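Local coordinates for apoptosis regulator ced-9 (Caenorhabditis elegans, PDB 1OHU), which controls programmed cell death in the worm by sequestering the cell-death activator ced-4, which is released when egl-1 binds and inhibits the protein, at residues E14-D19 and E47-M52; G106-G111 and L137-R142; G102-L107 and R152-F157. The protein carries 3 engineered substitutions. All coordinates share one frame; numbering follows the deposited sequence.

Contact 1 (E14-D19 and E47-M52)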
ATOM      1  N   GLU A  14       2.889  -9.276  -2.451  1.00 34.04           N
ATOM      2  CA  GLU A  14       2.036  -9.036  -3.612  1.00 32.35           C
ATOM      3  C   GLU A  14       0.565  -9.112  -3.266  1.00 31.71           C
ATOM      4  O   GLU A  14      -0.246  -8.345  -3.798  1.00 31.44           O
ATOM      5  CB  GLU A  14       2.328 -10.035  -4.733  1.00 31.35           C
ATOM      6  CG  GLU A  14       3.651  -9.794  -5.421  1.00 32.44           C
ATOM      7  CD  GLU A  14       4.832 -10.186  -4.562  1.00 34.99           C
ATOM      8  OE1 GLU A  14       5.960  -9.760  -4.887  1.00 33.37           O
ATOM      9  OE2 GLU A  14       4.633 -10.928  -3.574  1.00 34.75           O
ATOM     10  N   GLY A  15       0.222 -10.045  -2.384  1.00 29.05           N
ATOM     11  CA  GLY A  15      -1.163 -10.213  -1.987  1.00 28.68           C
ATOM     12  C   GLY A  15      -1.744  -8.965  -1.357  1.00 29.11           C
ATOM     13  O   GLY A  15      -2.890  -8.609  -1.624  1.00 30.86           O
ATOM     14  N   PHE A  16      -0.962  -8.294  -0.516  1.00 30.02           N
ATOM     15  CA  PHE A  16      -1.442  -7.076   0.131  1.00 29.33           C
ATOM     16  C   PHE A  16      -1.565  -5.942  -0.883  1.00 28.56           C
ATOM     17  O   PHE A  16      -2.557  -5.208  -0.898  1.00 27.58           O
ATOM     18  CB  PHE A  16      -0.487  -6.631   1.248  1.00 31.57           C
ATOM     19  CG  PHE A  16      -0.453  -7.556   2.432  1.00 34.49           C
ATOM     20  CD1 PHE A  16       0.240  -8.763   2.372  1.00 35.02           C
ATOM     21  CD2 PHE A  16      -1.113  -7.219   3.612  1.00 34.85           C
ATOM     22  CE1 PHE A  16       0.274  -9.620   3.471  1.00 36.81           C
ATOM     23  CE2 PHE A  16      -1.086  -8.067   4.717  1.00 36.53           C
ATOM     24  CZ  PHE A  16      -0.391  -9.271   4.646  1.00 36.37           C
ATOM     25  N   VAL A  17      -0.551  -5.799  -1.729  1.00 26.35           N
ATOM     26  CA  VAL A  17      -0.551  -4.733  -2.723  1.00 24.36           C
ATOM     27  C   VAL A  17      -1.722  -4.888  -3.689  1.00 23.89           C
ATOM     28  O   VAL A  17      -2.445  -3.929  -3.948  1.00 24.46           O
ATOM     29  CB  VAL A  17       0.770  -4.702  -3.507  1.00 22.67           C
ATOM     30  CG1 VAL A  17       0.798  -3.480  -4.413  1.00 21.30           C
ATOM     31  CG2 VAL A  17       1.952  -4.676  -2.547  1.00 22.76           C
ATOM     32  N   VAL A  18      -1.914  -6.092  -4.217  1.00 23.23           N
ATOM     33  CA  VAL A  18      -3.013  -6.350  -5.137  1.00 23.88           C
ATOM     34  C   VAL A  18      -4.370  -6.131  -4.487  1.00 24.62           C
ATOM     35  O   VAL A  18      -5.233  -5.458  -5.048  1.00 24.14           O
ATOM     36  CB  VAL A  18      -2.991  -7.792  -5.668  1.00 24.40           C
ATOM     37  CG1 VAL A  18      -4.278  -8.084  -6.439  1.00 22.70           C
ATOM     38  CG2 VAL A  18      -1.796  -7.985  -6.565  1.00 25.83           C
ATOM     39  N   ASP A  19      -4.562  -6.711  -3.306  1.00 25.51           N
ATOM     40  CA  ASP A  19      -5.833  -6.570  -2.618  1.00 24.28           C
ATOM     41  C   ASP A  19      -6.126  -5.133  -2.248  1.00 23.37           C
ATOM     42  O   ASP A  19      -7.281  -4.706  -2.280  1.00 24.19           O
ATOM     43  CB  ASP A  19      -5.866  -7.428  -1.354  1.00 28.18           C
ATOM     44  CG  ASP A  19      -7.204  -7.345  -0.642  1.00 31.27           C
ATOM     45  OD1 ASP A  19      -7.359  -6.490   0.258  1.00 30.19           O
ATOM     46  OD2 ASP A  19      -8.114  -8.121  -1.005  1.00 33.81           O
ATOM     47  N   GLU A  47      -7.554  -7.536   4.913  1.00 44.09           N
ATOM     48  CA  GLU A  47      -8.681  -6.760   5.404  1.00 45.15           C
ATOM     49  C   GLU A  47      -8.267  -5.771   6.482  1.00 44.68           C
ATOM     50  O   GLU A  47      -8.930  -4.752   6.688  1.00 43.93           O
ATOM     51  CB  GLU A  47      -9.776  -7.704   5.901  1.00 47.09           C
ATOM     52  CG  GLU A  47     -10.689  -8.180   4.778  1.00 51.89           C
ATOM     53  CD  GLU A  47     -11.430  -9.463   5.102  1.00 55.60           C
ATOM     54  OE1 GLU A  47     -12.011  -9.567   6.206  1.00 59.95           O
ATOM     55  OE2 GLU A  47     -11.442 -10.371   4.241  1.00 57.57           O
HETATM   56  N   MSE A  48      -7.162  -6.062   7.160  1.00 44.40           N
HETATM   57  CA  MSE A  48      -6.658  -5.164   8.190  1.00 44.24           C
HETATM   58  C   MSE A  48      -5.825  -4.090   7.508  1.00 43.41           C
HETATM   59  O   MSE A  48      -5.673  -2.987   8.032  1.00 43.72           O
HETATM   60  CB  MSE A  48      -5.798  -5.924   9.203  1.00 45.27           C
HETATM   61  CG  MSE A  48      -5.158  -5.050  10.289  1.00 47.98           C
HETATM   62 SE   MSE A  48      -6.401  -4.038  11.411  1.00 51.67          SE
HETATM   63  CE  MSE A  48      -8.051  -4.985  11.055  1.00 47.12           C
HETATM   64  N   MSE A  49      -5.285  -4.420   6.337  1.00 41.98           N
HETATM   65  CA  MSE A  49      -4.474  -3.470   5.581  1.00 40.18           C
HETATM   66  C   MSE A  49      -5.377  -2.468   4.873  1.00 39.37           C
HETATM   67  O   MSE A  49      -4.957  -1.348   4.580  1.00 39.55           O
HETATM   68  CB  MSE A  49      -3.599  -4.198   4.554  1.00 40.85           C
HETATM   69  CG  MSE A  49      -2.713  -3.283   3.715  1.00 36.42           C
HETATM   70 SE   MSE A  49      -1.478  -2.215   4.748  1.00 40.06          SE
HETATM   71  CE  MSE A  49      -0.146  -3.558   5.130  1.00 37.64           C
ATOM     72  N   ARG A  50      -6.617  -2.870   4.606  1.00 38.18           N
ATOM     73  CA  ARG A  50      -7.575  -1.989   3.949  1.00 38.26           C
ATOM     74  C   ARG A  50      -7.953  -0.858   4.885  1.00 38.99           C
ATOM     75  O   ARG A  50      -8.076   0.290   4.464  1.00 39.07           O
ATOM     76  CB  ARG A  50      -8.845  -2.741   3.558  1.00 36.83           C
ATOM     77  CG  ARG A  50      -8.655  -3.823   2.512  1.00 35.79           C
ATOM     78  CD  ARG A  50      -9.990  -4.486   2.178  1.00 34.67           C
ATOM     79  NE  ARG A  50      -9.825  -5.651   1.321  1.00 33.82           N
ATOM     80  CZ  ARG A  50     -10.829  -6.384   0.852  1.00 34.84           C
ATOM     81  NH1 ARG A  50     -12.078  -6.072   1.160  1.00 35.23           N
ATOM     82  NH2 ARG A  50     -10.584  -7.426   0.069  1.00 31.97           N
ATOM     83  N   VAL A  51      -8.146  -1.189   6.158  1.00 39.79           N
ATOM     84  CA  VAL A  51      -8.510  -0.189   7.153  1.00 39.21           C
ATOM     85  C   VAL A  51      -7.336   0.734   7.414  1.00 38.76           C
ATOM     86  O   VAL A  51      -7.480   1.953   7.414  1.00 39.61           O
ATOM     87  CB  VAL A  51      -8.920  -0.842   8.492  1.00 40.08           C
ATOM     88  CG1 VAL A  51      -9.173   0.235   9.541  1.00 41.07           C
ATOM     89  CG2 VAL A  51     -10.165  -1.692   8.296  1.00 39.03           C
HETATM   90  N   MSE A  52      -6.174   0.139   7.640  1.00 39.18           N
HETATM   91  CA  MSE A  52      -4.963   0.896   7.914  1.00 40.26           C
HETATM   92  C   MSE A  52      -4.630   1.877   6.790  1.00 39.95           C
HETATM   93  O   MSE A  52      -4.172   2.994   7.049  1.00 39.82           O
HETATM   94  CB  MSE A  52      -3.801  -0.067   8.145  1.00 41.81           C
HETATM   95  CG  MSE A  52      -3.981  -0.945   9.385  1.00 47.20           C
HETATM   96 SE   MSE A  52      -3.934   0.075  11.042  1.00 50.63          SE
HETATM   97  CE  MSE A  52      -2.234  -0.549  11.682  1.00 50.82           C
TER
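R50 of helix 44-71 reaches across to D19 of helix 13-27 and holds it by a two-nitrogen salt bridge. From CB the side chain of R50 leaves beside the backbone N, with CG anti to the carbonyl carbon (chi1 -65°), and then runs extended from CG to NE. CG and CD pass D19 OD1; R50 CG lies 3.7 Å from it. R50 NE donates to D19 OD1 at 2.8 Å, and the bond is nearly straight (167°). CZ faces the carboxylate, about equally far from its two oxygens. Beyond it, R50 NH2 donates to D19 OD2, also at 2.8 Å. Each oxygen uses its syn lone pair, and the carboxylate and guanidinium planes are only 17° apart. The grip is side-on, through NE and NH2, one nitrogen to each oxygen, which probably holds the carboxylate against rotation.

Helix 13-27 carries the predicted BH4 motif of this Bcl-2 family domain, and the contact joins it to helix 44-71. One face of the R50 guanidinium is covered by E47 CG, 4.2 Å above its centre. The carboxylate of E47 is not in contact with that of D19: E47 OE2 lies 6.6 Å from D19 OD2. R50 probably eases the like charge between them. With an alanine here, the buried carboxylate of D19 would probably lose these two N-H donors and its charge partner, and be able to turn.

Elsewhere, M49, a selenomethionine, brings its CB to the edge of the F16 ring, near the ring plane. F16 CD2 lies 4.0 Å from M49 CB and 4.1 Å from M49 CE. The chain of M49 bends at chi2 and chi3, which brings CE back to the same ring atom. The F16 ring also stacks on W154 of helix 154-172.

Contact 2 (G106-G111 and L137-R142)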
ATOM      1  N   GLY A 106       1.948   3.231   4.757  1.00 35.28           N
ATOM      2  CA  GLY A 106       1.977   4.425   3.935  1.00 33.36           C
ATOM      3  C   GLY A 106       2.298   4.127   2.489  1.00 32.37           C
ATOM      4  O   GLY A 106       1.707   4.717   1.586  1.00 31.86           O
ATOM      5  N   LEU A 107       3.237   3.211   2.261  1.00 31.20           N
ATOM      6  CA  LEU A 107       3.620   2.845   0.897  1.00 28.58           C
ATOM      7  C   LEU A 107       2.469   2.180   0.139  1.00 28.00           C
ATOM      8  O   LEU A 107       2.219   2.498  -1.026  1.00 25.35           O
ATOM      9  CB  LEU A 107       4.836   1.913   0.918  1.00 27.47           C
ATOM     10  CG  LEU A 107       6.142   2.535   1.416  1.00 26.80           C
ATOM     11  CD1 LEU A 107       7.224   1.475   1.474  1.00 26.96           C
ATOM     12  CD2 LEU A 107       6.553   3.665   0.499  1.00 27.69           C
ATOM     13  N   ILE A 108       1.779   1.254   0.802  1.00 26.04           N
ATOM     14  CA  ILE A 108       0.655   0.564   0.179  1.00 27.50           C
ATOM     15  C   ILE A 108      -0.499   1.552  -0.010  1.00 25.60           C
ATOM     16  O   ILE A 108      -1.111   1.608  -1.078  1.00 23.69           O
ATOM     17  CB  ILE A 108       0.180  -0.631   1.042  1.00 28.71           C
ATOM     18  CG1 ILE A 108       1.269  -1.707   1.084  1.00 30.92           C
ATOM     19  CG2 ILE A 108      -1.098  -1.215   0.469  1.00 29.09           C
ATOM     20  CD1 ILE A 108       0.876  -2.968   1.833  1.00 30.54           C
ATOM     21  N   SER A 109      -0.773   2.339   1.028  1.00 23.19           N
ATOM     22  CA  SER A 109      -1.838   3.328   0.983  1.00 22.96           C
ATOM     23  C   SER A 109      -1.607   4.303  -0.173  1.00 22.02           C
ATOM     24  O   SER A 109      -2.519   4.589  -0.955  1.00 21.16           O
ATOM     25  CB  SER A 109      -1.900   4.111   2.301  1.00 22.25           C
ATOM     26  OG  SER A 109      -3.025   4.979   2.311  1.00 22.47           O
ATOM     27  N   PHE A 110      -0.383   4.809  -0.276  1.00 21.95           N
ATOM     28  CA  PHE A 110      -0.033   5.752  -1.330  1.00 22.65           C
ATOM     29  C   PHE A 110      -0.156   5.099  -2.703  1.00 22.53           C
ATOM     30  O   PHE A 110      -0.635   5.717  -3.646  1.00 24.65           O
ATOM     31  CB  PHE A 110       1.394   6.258  -1.138  1.00 23.49           C
ATOM     32  CG  PHE A 110       1.833   7.224  -2.201  1.00 25.27           C
ATOM     33  CD1 PHE A 110       1.146   8.418  -2.391  1.00 22.87           C
ATOM     34  CD2 PHE A 110       2.904   6.922  -3.038  1.00 23.77           C
ATOM     35  CE1 PHE A 110       1.515   9.300  -3.411  1.00 26.40           C
ATOM     36  CE2 PHE A 110       3.281   7.792  -4.055  1.00 23.46           C
ATOM     37  CZ  PHE A 110       2.585   8.984  -4.245  1.00 24.82           C
ATOM     38  N   GLY A 111       0.295   3.850  -2.804  1.00 23.93           N
ATOM     39  CA  GLY A 111       0.222   3.127  -4.063  1.00 22.41           C
ATOM     40  C   GLY A 111      -1.223   2.996  -4.495  1.00 21.00           C
ATOM     41  O   GLY A 111      -1.562   3.277  -5.642  1.00 19.25           O
ATOM     42  N   LEU A 137       8.047  -4.731  -4.709  1.00 29.72           N
ATOM     43  CA  LEU A 137       9.487  -4.927  -4.686  1.00 33.31           C
ATOM     44  C   LEU A 137      10.151  -4.069  -3.604  1.00 33.32           C
ATOM     45  O   LEU A 137      10.944  -4.561  -2.804  1.00 32.50           O
ATOM     46  CB  LEU A 137      10.055  -4.588  -6.068  1.00 37.23           C
ATOM     47  CG  LEU A 137      11.514  -4.887  -6.408  1.00 40.78           C
ATOM     48  CD1 LEU A 137      11.732  -4.684  -7.906  1.00 42.33           C
ATOM     49  CD2 LEU A 137      12.427  -3.981  -5.599  1.00 45.95           C
ATOM     50  N   PHE A 138       9.822  -2.786  -3.582  1.00 32.31           N
ATOM     51  CA  PHE A 138      10.398  -1.874  -2.604  1.00 33.15           C
ATOM     52  C   PHE A 138      10.194  -2.393  -1.182  1.00 34.75           C
ATOM     53  O   PHE A 138      11.122  -2.390  -0.375  1.00 36.68           O
ATOM     54  CB  PHE A 138       9.765  -0.487  -2.764  1.00 32.74           C
ATOM     55  CG  PHE A 138      10.448   0.595  -1.979  1.00 32.45           C
ATOM     56  CD1 PHE A 138      10.124   0.819  -0.645  1.00 33.94           C
ATOM     57  CD2 PHE A 138      11.399   1.410  -2.583  1.00 31.04           C
ATOM     58  CE1 PHE A 138      10.733   1.843   0.078  1.00 33.48           C
ATOM     59  CE2 PHE A 138      12.014   2.437  -1.873  1.00 32.26           C
ATOM     60  CZ  PHE A 138      11.683   2.657  -0.541  1.00 34.29           C
ATOM     61  N   ILE A 139       8.983  -2.857  -0.895  1.00 34.10           N
ATOM     62  CA  ILE A 139       8.629  -3.373   0.423  1.00 35.14           C
ATOM     63  C   ILE A 139       9.275  -4.714   0.737  1.00 37.69           C
ATOM     64  O   ILE A 139       9.651  -4.971   1.881  1.00 39.00           O
ATOM     65  CB  ILE A 139       7.098  -3.517   0.567  1.00 33.61           C
ATOM     66  CG1 ILE A 139       6.431  -2.148   0.396  1.00 31.76           C
ATOM     67  CG2 ILE A 139       6.753  -4.091   1.930  1.00 35.05           C
ATOM     68  CD1 ILE A 139       4.933  -2.161   0.618  1.00 31.63           C
ATOM     69  N   LYS A 140       9.385  -5.568  -0.276  1.00 39.68           N
ATOM     70  CA  LYS A 140       9.991  -6.887  -0.131  1.00 41.79           C
ATOM     71  C   LYS A 140      11.403  -6.788   0.438  1.00 44.33           C
ATOM     72  O   LYS A 140      11.732  -7.398   1.458  1.00 44.54           O
ATOM     73  CB  LYS A 140      10.085  -7.571  -1.489  1.00 41.66           C
ATOM     74  CG  LYS A 140       8.896  -8.383  -1.893  1.00 40.76           C
ATOM     75  CD  LYS A 140       9.203  -9.044  -3.213  1.00 39.81           C
ATOM     76  CE  LYS A 140       8.292 -10.212  -3.464  1.00 39.87           C
ATOM     77  NZ  LYS A 140       8.528 -10.760  -4.815  1.00 39.71           N
ATOM     78  N   THR A 141      12.236  -6.032  -0.267  1.00 46.07           N
ATOM     79  CA  THR A 141      13.619  -5.819   0.117  1.00 48.04           C
ATOM     80  C   THR A 141      13.692  -5.354   1.569  1.00 50.18           C
ATOM     81  O   THR A 141      14.147  -6.086   2.449  1.00 52.05           O
ATOM     82  CB  THR A 141      14.260  -4.747  -0.772  1.00 47.76           C
ATOM     83  OG1 THR A 141      13.978  -5.036  -2.147  1.00 45.15           O
ATOM     84  CG2 THR A 141      15.761  -4.711  -0.557  1.00 48.32           C
ATOM     85  N   ARG A 142      13.230  -4.131   1.805  1.00 51.08           N
ATOM     86  CA  ARG A 142      13.238  -3.529   3.130  1.00 50.94           C
ATOM     87  C   ARG A 142      12.769  -4.478   4.229  1.00 52.57           C
ATOM     88  O   ARG A 142      13.328  -4.479   5.322  1.00 53.32           O
ATOM     89  CB  ARG A 142      12.359  -2.279   3.143  1.00 50.63           C
ATOM     90  CG  ARG A 142      12.626  -1.291   2.006  1.00 50.71           C
ATOM     91  CD  ARG A 142      13.999  -0.686   2.104  1.00 50.73           C
ATOM     92  NE  ARG A 142      14.300   0.246   1.019  1.00 50.48           N
ATOM     93  CZ  ARG A 142      14.197  -0.038  -0.277  1.00 50.26           C
ATOM     94  NH1 ARG A 142      14.510   0.878  -1.182  1.00 51.79           N
ATOM     95  NH2 ARG A 142      13.764  -1.226  -0.672  1.00 49.88           N
TER
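The carbonyl oxygen of L137 is gripped twice from within its own helix, by the backbone N and by the hydroxyl of T141. T141 OG1 donates to L137 O at 3.1 Å, tilted 35° from the carbonyl plane. This helix, 128-144, packs on helix 101-118, the central hydrophobic helix of the Bcl-2 fold, which holds part of the predicted BH1 motif. The two segments run antiparallel (175°), with axes 11.1 Å apart.

Everything that crosses between them is apolar and buried. L107 sends one methyl to two residues. L107 CD1 lies 3.7 Å from F138 CD1, meeting the ring obliquely, and 3.9 Å from I139 CG1. The L107 and F138 side chains cross at about a right angle. On the opposite side of the ring plane from L107 CD1, the R142 guanidinium covers a face of F138, with R142 CZ 3.6 Å above the ring, over its centre. Q83 of helix 79-86 and M99 also touch F138.

I139 packs beside L107. Its CG1 is anti to the carbonyl carbon (chi1 -61°) and its chain is extended. This carries its terminal methyl to the next residue of helix 101-118, where I139 CD1 lies 3.7 Å from I108 CG1.

Contact 3 (G102-L107 and R152-F157)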
ATOM      1  N   GLY A 102       4.496   1.823   9.897  1.00 48.90           N
ATOM      2  CA  GLY A 102       4.054   3.114   9.406  1.00 46.88           C
ATOM      3  C   GLY A 102       4.460   3.341   7.965  1.00 45.43           C
ATOM      4  O   GLY A 102       3.658   3.807   7.159  1.00 45.48           O
ATOM      5  N   ARG A 103       5.706   3.018   7.636  1.00 44.88           N
ATOM      6  CA  ARG A 103       6.192   3.194   6.277  1.00 44.41           C
ATOM      7  C   ARG A 103       5.522   2.151   5.381  1.00 43.74           C
ATOM      8  O   ARG A 103       5.193   2.427   4.225  1.00 42.73           O
ATOM      9  CB  ARG A 103       7.716   3.030   6.220  1.00 45.73           C
ATOM     10  CG  ARG A 103       8.340   3.572   4.937  1.00 47.74           C
ATOM     11  CD  ARG A 103       9.821   3.243   4.817  1.00 49.64           C
ATOM     12  NE  ARG A 103      10.435   3.952   3.693  1.00 53.14           N
ATOM     13  CZ  ARG A 103      11.665   3.732   3.233  1.00 54.30           C
ATOM     14  NH1 ARG A 103      12.438   2.808   3.793  1.00 53.90           N
ATOM     15  NH2 ARG A 103      12.127   4.445   2.213  1.00 54.97           N
ATOM     16  N   LEU A 104       5.318   0.958   5.930  1.00 41.56           N
ATOM     17  CA  LEU A 104       4.689  -0.131   5.196  1.00 39.92           C
ATOM     18  C   LEU A 104       3.293   0.278   4.742  1.00 40.76           C
ATOM     19  O   LEU A 104       2.974   0.255   3.553  1.00 40.27           O
ATOM     20  CB  LEU A 104       4.598  -1.368   6.090  1.00 40.44           C
ATOM     21  CG  LEU A 104       3.798  -2.569   5.580  1.00 40.16           C
ATOM     22  CD1 LEU A 104       4.410  -3.103   4.301  1.00 39.72           C
ATOM     23  CD2 LEU A 104       3.776  -3.643   6.655  1.00 40.55           C
ATOM     24  N   ILE A 105       2.471   0.655   5.714  1.00 40.28           N
ATOM     25  CA  ILE A 105       1.100   1.084   5.488  1.00 37.99           C
ATOM     26  C   ILE A 105       1.039   2.286   4.552  1.00 36.37           C
ATOM     27  O   ILE A 105       0.188   2.355   3.670  1.00 37.92           O
ATOM     28  CB  ILE A 105       0.442   1.459   6.836  1.00 37.61           C
ATOM     29  CG1 ILE A 105       0.379   0.220   7.731  1.00 37.64           C
ATOM     30  CG2 ILE A 105      -0.940   2.055   6.611  1.00 36.95           C
ATOM     31  CD1 ILE A 105      -0.073   0.513   9.139  1.00 39.65           C
ATOM     32  N   GLY A 106       1.948   3.231   4.757  1.00 35.28           N
ATOM     33  CA  GLY A 106       1.977   4.425   3.935  1.00 33.36           C
ATOM     34  C   GLY A 106       2.298   4.127   2.489  1.00 32.37           C
ATOM     35  O   GLY A 106       1.707   4.717   1.586  1.00 31.86           O
ATOM     36  N   LEU A 107       3.237   3.211   2.261  1.00 31.20           N
ATOM     37  CA  LEU A 107       3.620   2.845   0.897  1.00 28.58           C
ATOM     38  C   LEU A 107       2.469   2.180   0.139  1.00 28.00           C
ATOM     39  O   LEU A 107       2.219   2.498  -1.026  1.00 25.35           O
ATOM     40  CB  LEU A 107       4.836   1.913   0.918  1.00 27.47           C
ATOM     41  CG  LEU A 107       6.142   2.535   1.416  1.00 26.80           C
ATOM     42  CD1 LEU A 107       7.224   1.475   1.474  1.00 26.96           C
ATOM     43  CD2 LEU A 107       6.553   3.665   0.499  1.00 27.69           C
ATOM     44  N   ARG A 152      10.049  -6.907  14.081  1.00 63.33           N
ATOM     45  CA  ARG A 152       8.656  -6.784  13.656  1.00 61.16           C
ATOM     46  C   ARG A 152       8.195  -8.026  12.899  1.00 60.36           C
ATOM     47  O   ARG A 152       9.005  -8.863  12.494  1.00 59.75           O
ATOM     48  CB  ARG A 152       8.438  -5.531  12.792  1.00 60.06           C
ATOM     49  CG  ARG A 152       9.685  -4.726  12.476  1.00 58.59           C
ATOM     50  CD  ARG A 152       9.428  -3.239  12.674  1.00 56.52           C
ATOM     51  NE  ARG A 152      10.541  -2.425  12.198  1.00 57.02           N
ATOM     52  CZ  ARG A 152      10.728  -1.147  12.520  1.00 57.63           C
ATOM     53  NH1 ARG A 152       9.874  -0.533  13.332  1.00 56.36           N
ATOM     54  NH2 ARG A 152      11.766  -0.481  12.022  1.00 56.95           N
ATOM     55  N   SER A 153       6.883  -8.146  12.726  1.00 59.01           N
ATOM     56  CA  SER A 153       6.294  -9.278  12.028  1.00 57.68           C
ATOM     57  C   SER A 153       4.835  -8.962  11.722  1.00 57.71           C
ATOM     58  O   SER A 153       4.328  -7.910  12.113  1.00 57.18           O
ATOM     59  CB  SER A 153       6.381 -10.539  12.896  1.00 57.50           C
ATOM     60  OG  SER A 153       5.637 -10.394  14.094  1.00 56.82           O
ATOM     61  N   TRP A 154       4.164  -9.871  11.021  1.00 57.10           N
ATOM     62  CA  TRP A 154       2.763  -9.674  10.677  1.00 57.16           C
ATOM     63  C   TRP A 154       1.846  -9.880  11.875  1.00 58.44           C
ATOM     64  O   TRP A 154       0.774  -9.281  11.952  1.00 59.45           O
ATOM     65  CB  TRP A 154       2.357 -10.615   9.540  1.00 55.39           C
ATOM     66  CG  TRP A 154       2.863 -10.172   8.200  1.00 54.19           C
ATOM     67  CD1 TRP A 154       3.780 -10.809   7.416  1.00 52.90           C
ATOM     68  CD2 TRP A 154       2.495  -8.977   7.496  1.00 53.13           C
ATOM     69  NE1 TRP A 154       4.008 -10.085   6.269  1.00 53.02           N
ATOM     70  CE2 TRP A 154       3.232  -8.957   6.292  1.00 52.71           C
ATOM     71  CE3 TRP A 154       1.613  -7.920   7.767  1.00 52.81           C
ATOM     72  CZ2 TRP A 154       3.115  -7.919   5.357  1.00 52.33           C
ATOM     73  CZ3 TRP A 154       1.499  -6.885   6.835  1.00 51.05           C
ATOM     74  CH2 TRP A 154       2.246  -6.896   5.647  1.00 51.30           C
ATOM     75  N   ASP A 155       2.265 -10.733  12.805  1.00 60.06           N
ATOM     76  CA  ASP A 155       1.479 -11.005  14.003  1.00 61.82           C
ATOM     77  C   ASP A 155       1.501  -9.750  14.856  1.00 61.66           C
ATOM     78  O   ASP A 155       0.464  -9.269  15.315  1.00 61.26           O
ATOM     79  CB  ASP A 155       2.093 -12.171  14.771  1.00 65.13           C
ATOM     80  CG  ASP A 155       2.232 -13.412  13.914  1.00 69.11           C
ATOM     81  OD1 ASP A 155       1.191 -14.008  13.558  1.00 71.58           O
ATOM     82  OD2 ASP A 155       3.382 -13.785  13.588  1.00 70.58           O
ATOM     83  N   ASP A 156       2.701  -9.222  15.056  1.00 62.19           N
ATOM     84  CA  ASP A 156       2.888  -8.005  15.831  1.00 62.67           C
ATOM     85  C   ASP A 156       2.091  -6.899  15.131  1.00 62.03           C
ATOM     86  O   ASP A 156       1.579  -5.978  15.770  1.00 62.14           O
ATOM     87  CB  ASP A 156       4.375  -7.652  15.869  1.00 64.08           C
ATOM     88  CG  ASP A 156       4.717  -6.688  16.978  1.00 66.09           C
ATOM     89  OD1 ASP A 156       4.209  -5.548  16.962  1.00 66.62           O
ATOM     90  OD2 ASP A 156       5.499  -7.076  17.870  1.00 68.79           O
ATOM     91  N   PHE A 157       1.987  -7.017  13.809  1.00 60.28           N
ATOM     92  CA  PHE A 157       1.258  -6.060  12.980  1.00 57.81           C
ATOM     93  C   PHE A 157      -0.223  -6.040  13.340  1.00 55.61           C
ATOM     94  O   PHE A 157      -0.799  -4.978  13.583  1.00 53.96           O
ATOM     95  CB  PHE A 157       1.422  -6.427  11.498  1.00 58.87           C
ATOM     96  CG  PHE A 157       0.507  -5.669  10.568  1.00 58.73           C
ATOM     97  CD1 PHE A 157       0.752  -4.338  10.253  1.00 59.05           C
ATOM     98  CD2 PHE A 157      -0.601  -6.296  10.002  1.00 58.04           C
ATOM     99  CE1 PHE A 157      -0.093  -3.641   9.386  1.00 58.50           C
ATOM    100  CE2 PHE A 157      -1.450  -5.609   9.137  1.00 58.31           C
ATOM    101  CZ  PHE A 157      -1.195  -4.279   8.828  1.00 58.31           C
TER
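L104 and W154 meet through apolar packing, and so do I105 and F157. L104 CD2 lies 3.7 Å from W154 CH2 and 4.0 Å from W154 CZ3. The methyl comes obliquely to the far six-membered ring of the indole, and the two side chains cross at about a right angle. In L104, CG is anti to the backbone N (chi1 172°), and CD2 continues the chain as the branch anti to CA, which carries it out to the indole. The second pair is looser. I105 CD1 approaches the edge of the F157 ring, near its plane, at 4.2 Å from F157 CE1.

The two rings also pack on each other within helix 154-172. W154 CZ3 stands 3.8 Å above the F157 ring, over its centre. In return, F157 CD2 lies at the edge of the indole, in its plane. W154 also meets W147 edge-to-face.

The contact joins the predicted BH1 region, on helix 101-118, to the inferred BH2 region, at the start of helix 154-172. In Bcl-2 relatives these two regions help to form the groove that binds BH3 peptides.

Polar bonds set the beginning of helix 154-172. S153 is its N-cap. S153 OG accepts a weak bond from D156 N at 3.3 Å, with an angle of 166° at the hydrogen. Outside the two segments, the backbone N of S153 donates to the hydroxyl of Y101, and W154 N donates to D5 OD2.

How the contacts relate
All three contacts are buried, and each joins a different pair of helices. Contacts 2 and 3 share G106 and L107 on helix 101-118, which presents one neighbour with L107 and I108 and another with L104 and I105. Both are apolar where they cross. Contact 1 does not use that helix, but it packs against it: M49 CE lies 3.5 Å from I108 CD1. Contact 1 alone adds a salt bridge across its helices, made by the partly exposed R50 with the buried D19. Contact 3 lies farthest from the chain centre, about 10 Å between centres. A salt bridge from E14 to K140 also ties contact 1 to contact 2.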